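Long-range contacts in protein YiiM (Escherichia coli, PDB 1O65), which probably binds molybdenum through its MOSC domain and may act as an oxidoreductase on nitrogenous compounds: residues A[69-75]-A[98-104]; A[105-110]-A[152-156]. One frame throughout, in Å; residues are numbered along the deposited sequence.

Contacts 1 and 2 follow each other along the chain, contact 2 opening at Leu105 directly after contact 1 closes at Gly104, and their centres lie about 9 Å apart. Both belong to the MOSC domain and both are largely buried. They meet through strand 69-73, which pairs in parallel with 100-102 and, on its other edge, antiparallel with 156-160: His71 N lies 2.8 Å from Trp156 O, a probable hydrogen bond, and the His71 and Trp156 rings stack. Tyr72 OH, which also bonds Trp80 NE1, makes a probable hydrogen bond to Lys153 O at 3.0 Å. From the same strand, Pro73 CB packs 3.3 Å from Leu105 O.

Contact 1: residues A[69-75]-A[98-104]; sequences LCHYPRE and ENLSTDG
Leu69 lays CD2 against the CB of Asn99, whose amide gives its carbonyl to the backbone: Cys70 N donates to Asn99 OD1 at 2.8 Å. Asparagine suits this position because ND2 also finds acceptors, on Asp54 and Tyr20. Cys70 O is gripped twice, by Asn99 N at 2.8 Å and by Leu100 N at 3.1 Å. With CG opposite the backbone N (chi1 -162°), His71 takes Leu100 CB over its ring face in a CH-pi contact, and NE2 forms a nearly straight hydrogen bond (166°) with Thr102 OG1 at the ring edge, 2.9 Å away; ND1 bonds Tyr158. Strands 69-73 and 100-102, joined through helix 75-83, form a beta-alpha-beta unit, and Tyr72 N continues the ladder to Leu100 O at 3.2 Å. Tyr72 CB packs on the Glu98 carboxylate, whose OE2 is hydrogen-bonded by Tyr77 OH and tied through a water to Tyr72 O and Ser101 OG. Arg74 N bonds Thr102 O. The Arg74 chain bends at chi3, laying its guanidinium over the Thr102 backbone; NH2 makes a salt bridge to Asp103 OD2 at 2.7 Å, from above the carboxylate plane, and NH1 one to Asp18, two anions that suit an arginine. Glu75 OE2 takes Gly104 N on its syn lone pair.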
ATOM      1  N   LEU A  69      -1.403   6.642   4.916  1.00 25.83           N
ATOM      2  CA  LEU A  69      -0.125   6.596   4.264  1.00 24.85           C
ATOM      3  C   LEU A  69      -0.033   5.539   3.154  1.00 23.92           C
ATOM      4  O   LEU A  69      -0.431   4.396   3.344  1.00 24.28           O
ATOM      5  CB  LEU A  69       0.996   6.254   5.264  1.00 24.49           C
ATOM      6  CG  LEU A  69       1.426   7.286   6.284  1.00 24.75           C
ATOM      7  CD1 LEU A  69       2.065   6.617   7.493  1.00 21.89           C
ATOM      8  CD2 LEU A  69       2.393   8.314   5.695  1.00 22.71           C
ATOM      9  N   CYS A  70       0.587   5.900   2.048  1.00 23.18           N
ATOM     10  CA  CYS A  70       0.731   5.023   0.890  1.00 23.18           C
ATOM     11  C   CYS A  70       2.209   4.665   0.705  1.00 23.09           C
ATOM     12  O   CYS A  70       3.043   5.585   0.720  1.00 21.87           O
ATOM     13  CB  CYS A  70       0.217   5.744  -0.365  1.00 21.45           C
ATOM     14  SG  CYS A  70       0.505   4.797  -1.908  1.00 23.16           S
ATOM     15  N   HIS A  71       2.528   3.408   0.502  1.00 22.40           N
ATOM     16  CA  HIS A  71       3.916   2.986   0.348  1.00 24.57           C
ATOM     17  C   HIS A  71       4.166   2.401  -1.037  1.00 25.73           C
ATOM     18  O   HIS A  71       3.351   1.589  -1.483  1.00 26.08           O
ATOM     19  CB  HIS A  71       4.199   1.845   1.372  1.00 24.43           C
ATOM     20  CG  HIS A  71       5.652   1.614   1.615  1.00 28.07           C
ATOM     21  ND1 HIS A  71       6.222   1.719   2.882  1.00 29.27           N
ATOM     22  CD2 HIS A  71       6.673   1.346   0.764  1.00 27.58           C
ATOM     23  CE1 HIS A  71       7.524   1.512   2.791  1.00 28.88           C
ATOM     24  NE2 HIS A  71       7.821   1.280   1.523  1.00 29.97           N
ATOM     25  N   TYR A  72       5.281   2.731  -1.687  1.00 25.53           N
ATOM     26  CA  TYR A  72       5.583   2.071  -2.970  1.00 25.53           C
ATOM     27  C   TYR A  72       7.064   1.695  -2.987  1.00 25.15           C
ATOM     28  O   TYR A  72       7.977   2.486  -2.719  1.00 23.64           O
ATOM     29  CB  TYR A  72       5.171   2.863  -4.184  1.00 26.68           C
ATOM     30  CG  TYR A  72       4.973   2.059  -5.453  1.00 28.38           C
ATOM     31  CD1 TYR A  72       3.896   1.197  -5.596  1.00 28.43           C
ATOM     32  CD2 TYR A  72       5.862   2.166  -6.527  1.00 27.83           C
ATOM     33  CE1 TYR A  72       3.689   0.458  -6.742  1.00 27.34           C
ATOM     34  CE2 TYR A  72       5.663   1.432  -7.674  1.00 28.32           C
ATOM     35  CZ  TYR A  72       4.579   0.581  -7.786  1.00 28.46           C
ATOM     36  OH  TYR A  72       4.395  -0.156  -8.937  1.00 26.87           O
ATOM     37  N   PRO A  73       7.324   0.416  -3.208  1.00 24.32           N
ATOM     38  CA  PRO A  73       8.705  -0.043  -3.236  1.00 24.33           C
ATOM     39  C   PRO A  73       9.423   0.514  -4.446  1.00 25.16           C
ATOM     40  O   PRO A  73       8.929   0.382  -5.594  1.00 25.25           O
ATOM     41  CB  PRO A  73       8.594  -1.554  -3.280  1.00 24.26           C
ATOM     42  CG  PRO A  73       7.192  -1.879  -2.835  1.00 24.96           C
ATOM     43  CD  PRO A  73       6.347  -0.691  -3.220  1.00 23.59           C
ATOM     44  N   ARG A  74      10.595   1.117  -4.237  1.00 24.04           N
ATOM     45  CA  ARG A  74      11.402   1.556  -5.381  1.00 25.40           C
ATOM     46  C   ARG A  74      11.786   0.366  -6.263  1.00 25.24           C
ATOM     47  O   ARG A  74      12.033   0.593  -7.460  1.00 24.42           O
ATOM     48  CB  ARG A  74      12.678   2.301  -4.989  1.00 25.68           C
ATOM     49  CG  ARG A  74      12.433   3.695  -4.418  1.00 26.52           C
ATOM     50  CD  ARG A  74      13.715   4.531  -4.374  1.00 22.73           C
ATOM     51  NE  ARG A  74      14.551   4.106  -3.267  1.00 23.70           N
ATOM     52  CZ  ARG A  74      14.575   4.366  -1.988  1.00 23.94           C
ATOM     53  NH1 ARG A  74      13.718   5.183  -1.391  1.00 22.87           N
ATOM     54  NH2 ARG A  74      15.513   3.809  -1.195  1.00 25.01           N
ATOM     55  N   GLU A  75      11.905  -0.859  -5.749  1.00 24.05           N
ATOM     56  CA  GLU A  75      12.192  -2.000  -6.628  1.00 25.66           C
ATOM     57  C   GLU A  75      11.285  -2.014  -7.865  1.00 26.28           C
ATOM     58  O   GLU A  75      11.763  -2.290  -8.972  1.00 25.49           O
ATOM     59  CB  GLU A  75      12.022  -3.315  -5.874  1.00 24.21           C
ATOM     60  CG  GLU A  75      13.004  -3.633  -4.778  1.00 24.89           C
ATOM     61  CD  GLU A  75      12.821  -2.997  -3.425  1.00 27.08           C
ATOM     62  OE1 GLU A  75      12.064  -2.011  -3.253  1.00 21.36           O
ATOM     63  OE2 GLU A  75      13.490  -3.475  -2.450  1.00 26.35           O
ATOM     64  N   GLU A  98       2.945   7.687  -3.792  1.00 28.20           N
ATOM     65  CA  GLU A  98       3.366   7.267  -2.475  1.00 27.43           C
ATOM     66  C   GLU A  98       3.850   8.366  -1.552  1.00 26.74           C
ATOM     67  O   GLU A  98       4.401   9.401  -1.918  1.00 26.46           O
ATOM     68  CB  GLU A  98       4.477   6.205  -2.599  1.00 24.92           C
ATOM     69  CG  GLU A  98       5.777   6.725  -3.173  1.00 24.25           C
ATOM     70  CD  GLU A  98       5.854   6.491  -4.671  1.00 29.01           C
ATOM     71  OE1 GLU A  98       4.821   6.669  -5.344  1.00 30.37           O
ATOM     72  OE2 GLU A  98       6.928   6.119  -5.185  1.00 28.33           O
ATOM     73  N   ASN A  99       3.655   8.119  -0.252  1.00 27.76           N
ATOM     74  CA  ASN A  99       4.200   9.012   0.771  1.00 26.31           C
ATOM     75  C   ASN A  99       5.556   8.452   1.221  1.00 26.97           C
ATOM     76  O   ASN A  99       6.456   9.211   1.550  1.00 26.69           O
ATOM     77  CB  ASN A  99       3.308   9.087   1.998  1.00 25.45           C
ATOM     78  CG  ASN A  99       1.892   9.508   1.667  1.00 25.58           C
ATOM     79  OD1 ASN A  99       0.959   8.719   1.887  1.00 24.60           O
ATOM     80  ND2 ASN A  99       1.758  10.736   1.168  1.00 19.01           N
ATOM     81  N   LEU A 100       5.643   7.109   1.239  1.00 25.97           N
ATOM     82  CA  LEU A 100       6.851   6.447   1.718  1.00 25.82           C
ATOM     83  C   LEU A 100       7.589   5.670   0.634  1.00 26.62           C
ATOM     84  O   LEU A 100       7.034   4.799  -0.018  1.00 25.38           O
ATOM     85  CB  LEU A 100       6.524   5.504   2.871  1.00 24.48           C
ATOM     86  CG  LEU A 100       5.869   6.107   4.115  1.00 25.86           C
ATOM     87  CD1 LEU A 100       5.679   5.067   5.203  1.00 23.49           C
ATOM     88  CD2 LEU A 100       6.670   7.289   4.635  1.00 25.89           C
ATOM     89  N   SER A 101       8.893   5.948   0.484  1.00 27.03           N
ATOM     90  CA  SER A 101       9.671   5.270  -0.555  1.00 27.34           C
ATOM     91  C   SER A 101      10.881   4.589   0.073  1.00 27.97           C
ATOM     92  O   SER A 101      11.610   5.226   0.830  1.00 27.52           O
ATOM     93  CB  SER A 101      10.080   6.238  -1.646  1.00 25.57           C
ATOM     94  OG  SER A 101      10.938   5.620  -2.594  1.00 29.42           O
ATOM     95  N   THR A 102      11.087   3.308  -0.214  1.00 26.69           N
ATOM     96  CA  THR A 102      12.153   2.511   0.318  1.00 26.31           C
ATOM     97  C   THR A 102      12.719   1.434  -0.628  1.00 27.14           C
ATOM     98  O   THR A 102      12.227   1.130  -1.708  1.00 27.04           O
ATOM     99  CB  THR A 102      11.615   1.619   1.485  1.00 24.60           C
ATOM    100  OG1 THR A 102      10.585   0.788   0.924  1.00 23.36           O
ATOM    101  CG2 THR A 102      11.130   2.367   2.688  1.00 24.29           C
ATOM    102  N   ASP A 103      13.729   0.750  -0.102  1.00 28.05           N
ATOM    103  CA  ASP A 103      14.331  -0.436  -0.681  1.00 27.83           C
ATOM    104  C   ASP A 103      14.168  -1.536   0.402  1.00 26.89           C
ATOM    105  O   ASP A 103      14.019  -1.143   1.564  1.00 27.75           O
ATOM    106  CB  ASP A 103      15.819  -0.339  -0.935  1.00 32.47           C
ATOM    107  CG  ASP A 103      16.223   0.518  -2.112  1.00 35.46           C
ATOM    108  OD1 ASP A 103      15.930   0.176  -3.271  1.00 37.79           O
ATOM    109  OD2 ASP A 103      16.879   1.544  -1.822  1.00 35.77           O
ATOM    110  N   GLY A 104      14.143  -2.801   0.029  1.00 24.61           N
ATOM    111  CA  GLY A 104      14.077  -3.873   1.001  1.00 22.39           C
ATOM    112  C   GLY A 104      12.702  -4.291   1.448  1.00 24.18           C
ATOM    113  O   GLY A 104      12.611  -5.258   2.214  1.00 24.49           O
TER
HETATM  114  O   HOH W   1       9.021   4.566  -4.065  1.00 19.73           O
HETATM  115  O   HOH W   2      14.840   4.853   1.306  1.00 27.39           O
HETATM  116  O   HOH W   3      11.207  -1.388  -0.790  1.00 30.96           O

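Contact 2: residues A[105-110]-A[152-156]; sequences LTESNV and GKVGW
Val110 and Leu105 close on the indole of Trp156, the tightly packed part of the contact. Val110 CG1 sits over the five-membered ring, 4.1 Å from its centroid in a CH-pi contact, while Val110 CG2 touches Trp156 CZ2 at 3.7 Å. At the rim, Leu105 O lies in the ring plane, 3.4 Å from Trp156 CH2. The indole is wide enough to take Val110 on one face and Leu105 O at its edge while also stacking on His71; NE1 bonds Tyr158. Glu107, bent at chi2 (81°), swings its buried carboxylate across, where OE2 accepts Gly155 N on its anti lone pair at 2.8 Å and, weakly, Val154 N; His76 NE2 shares this oxygen. Gly152 and Gly155 have positive phi, where a CB would jam against the preceding carbonyl O. Toward solvent the contact loosens: exposed Ser108 does not touch segment 152-156, Asn109 turns OD1 back to Thr106 N, and Lys153, centre of an inverse gamma turn, points away to a cation-pi contact with Tyr79. Exchanging Glu107 for an alanine would probably leave Gly155 N and His76 NE2 without their shared acceptor and open a gap beside Gly152. One buried carboxylate oxygen thus gathers several donors, which would probably stabilise its negative charge.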
ATOM      1  N   LEU A 105      11.625  -3.587   1.091  1.00 23.65           N
ATOM      2  CA  LEU A 105      10.278  -3.947   1.508  1.00 23.91           C
ATOM      3  C   LEU A 105       9.375  -4.139   0.299  1.00 24.90           C
ATOM      4  O   LEU A 105       9.165  -3.210  -0.501  1.00 26.05           O
ATOM      5  CB  LEU A 105       9.684  -2.896   2.442  1.00 20.96           C
ATOM      6  CG  LEU A 105      10.256  -2.828   3.857  1.00 19.12           C
ATOM      7  CD1 LEU A 105       9.688  -1.641   4.617  1.00 18.35           C
ATOM      8  CD2 LEU A 105       9.958  -4.098   4.631  1.00 17.55           C
ATOM      9  N   THR A 106       8.838  -5.346   0.120  1.00 24.60           N
ATOM     10  CA  THR A 106       7.977  -5.630  -1.015  1.00 23.97           C
ATOM     11  C   THR A 106       6.701  -6.332  -0.575  1.00 24.51           C
ATOM     12  O   THR A 106       6.513  -6.685   0.592  1.00 23.14           O
ATOM     13  CB  THR A 106       8.662  -6.521  -2.073  1.00 26.39           C
ATOM     14  OG1 THR A 106       8.847  -7.824  -1.494  1.00 27.45           O
ATOM     15  CG2 THR A 106      10.005  -5.993  -2.551  1.00 25.53           C
ATOM     16  N   GLU A 107       5.778  -6.576  -1.529  1.00 23.13           N
ATOM     17  CA  GLU A 107       4.549  -7.280  -1.216  1.00 22.84           C
ATOM     18  C   GLU A 107       4.820  -8.670  -0.642  1.00 23.94           C
ATOM     19  O   GLU A 107       3.997  -9.182   0.144  1.00 24.09           O
ATOM     20  CB  GLU A 107       3.663  -7.434  -2.474  1.00 19.06           C
ATOM     21  CG  GLU A 107       3.165  -6.073  -2.972  1.00 20.05           C
ATOM     22  CD  GLU A 107       4.185  -5.320  -3.794  1.00 23.92           C
ATOM     23  OE1 GLU A 107       5.261  -5.882  -4.192  1.00 25.75           O
ATOM     24  OE2 GLU A 107       3.955  -4.124  -4.040  1.00 20.93           O
ATOM     25  N   SER A 108       5.916  -9.321  -1.059  1.00 21.74           N
ATOM     26  CA  SER A 108       6.220 -10.643  -0.551  1.00 22.90           C
ATOM     27  C   SER A 108       6.890 -10.664   0.802  1.00 21.55           C
ATOM     28  O   SER A 108       6.967 -11.778   1.347  1.00 23.37           O
ATOM     29  CB  SER A 108       6.999 -11.496  -1.564  1.00 26.06           C
ATOM     30  OG  SER A 108       8.066 -10.774  -2.151  1.00 24.29           O
ATOM     31  N   ASN A 109       7.416  -9.590   1.361  1.00 20.12           N
ATOM     32  CA  ASN A 109       7.979  -9.711   2.712  1.00 22.31           C
ATOM     33  C   ASN A 109       7.297  -8.725   3.673  1.00 23.71           C
ATOM     34  O   ASN A 109       7.799  -8.472   4.775  1.00 24.64           O
ATOM     35  CB  ASN A 109       9.492  -9.601   2.746  1.00 17.01           C
ATOM     36  CG  ASN A 109      10.014  -8.235   2.443  1.00 18.84           C
ATOM     37  OD1 ASN A 109       9.305  -7.479   1.762  1.00 22.21           O
ATOM     38  ND2 ASN A 109      11.208  -7.861   2.913  1.00 18.92           N
ATOM     39  N   VAL A 110       6.239  -8.064   3.215  1.00 21.98           N
ATOM     40  CA  VAL A 110       5.464  -7.190   4.102  1.00 23.13           C
ATOM     41  C   VAL A 110       4.145  -7.915   4.401  1.00 22.56           C
ATOM     42  O   VAL A 110       3.476  -8.370   3.472  1.00 21.86           O
ATOM     43  CB  VAL A 110       5.257  -5.797   3.519  1.00 24.24           C
ATOM     44  CG1 VAL A 110       4.225  -4.969   4.270  1.00 23.89           C
ATOM     45  CG2 VAL A 110       6.593  -5.038   3.574  1.00 25.67           C
ATOM     46  N   GLY A 152       0.845  -7.583  -9.370  1.00 27.72           N
ATOM     47  CA  GLY A 152       0.820  -7.530  -7.898  1.00 27.21           C
ATOM     48  C   GLY A 152       1.733  -6.424  -7.405  1.00 26.96           C
ATOM     49  O   GLY A 152       1.877  -6.250  -6.191  1.00 28.16           O
ATOM     50  N   LYS A 153       2.314  -5.635  -8.303  1.00 25.83           N
ATOM     51  CA  LYS A 153       3.233  -4.561  -7.924  1.00 25.49           C
ATOM     52  C   LYS A 153       2.420  -3.323  -7.567  1.00 24.57           C
ATOM     53  O   LYS A 153       2.444  -2.329  -8.289  1.00 23.47           O
ATOM     54  CB  LYS A 153       4.205  -4.272  -9.076  1.00 22.69           C
ATOM     55  CG  LYS A 153       4.990  -5.525  -9.488  1.00 22.80           C
ATOM     56  CD  LYS A 153       5.913  -5.205 -10.667  1.00 23.30           C
ATOM     57  CE  LYS A 153       6.408  -6.459 -11.368  1.00 23.58           C
ATOM     58  NZ  LYS A 153       7.474  -7.149 -10.590  1.00 19.87           N
ATOM     59  N   VAL A 154       1.786  -3.377  -6.382  1.00 22.59           N
ATOM     60  CA  VAL A 154       0.852  -2.305  -6.029  1.00 21.96           C
ATOM     61  C   VAL A 154       1.251  -1.507  -4.816  1.00 22.44           C
ATOM     62  O   VAL A 154       0.849  -0.338  -4.704  1.00 22.37           O
ATOM     63  CB  VAL A 154      -0.547  -2.911  -5.818  1.00 21.09           C
ATOM     64  CG1 VAL A 154      -1.007  -3.681  -7.047  1.00 19.34           C
ATOM     65  CG2 VAL A 154      -0.548  -3.846  -4.592  1.00 18.64           C
ATOM     66  N   GLY A 155       2.121  -2.043  -3.950  1.00 20.26           N
ATOM     67  CA  GLY A 155       2.404  -1.217  -2.748  1.00 19.14           C
ATOM     68  C   GLY A 155       1.263  -1.446  -1.747  1.00 17.64           C
ATOM     69  O   GLY A 155       0.443  -2.336  -1.929  1.00 17.51           O
ATOM     70  N   TRP A 156       1.258  -0.712  -0.652  1.00 17.98           N
ATOM     71  CA  TRP A 156       0.263  -0.933   0.396  1.00 18.77           C
ATOM     72  C   TRP A 156      -0.010   0.330   1.198  1.00 18.97           C
ATOM     73  O   TRP A 156       0.761   1.281   1.156  1.00 17.91           O
ATOM     74  CB  TRP A 156       0.762  -2.035   1.347  1.00 19.44           C
ATOM     75  CG  TRP A 156       2.133  -1.744   1.876  1.00 21.17           C
ATOM     76  CD1 TRP A 156       2.453  -1.028   2.993  1.00 22.05           C
ATOM     77  CD2 TRP A 156       3.369  -2.154   1.282  1.00 22.06           C
ATOM     78  NE1 TRP A 156       3.819  -0.996   3.142  1.00 22.81           N
ATOM     79  CE2 TRP A 156       4.407  -1.660   2.098  1.00 22.31           C
ATOM     80  CE3 TRP A 156       3.706  -2.882   0.131  1.00 23.69           C
ATOM     81  CZ2 TRP A 156       5.754  -1.860   1.797  1.00 22.30           C
ATOM     82  CZ3 TRP A 156       5.043  -3.074  -0.169  1.00 24.11           C
ATOM     83  CH2 TRP A 156       6.044  -2.569   0.662  1.00 22.87           C
TER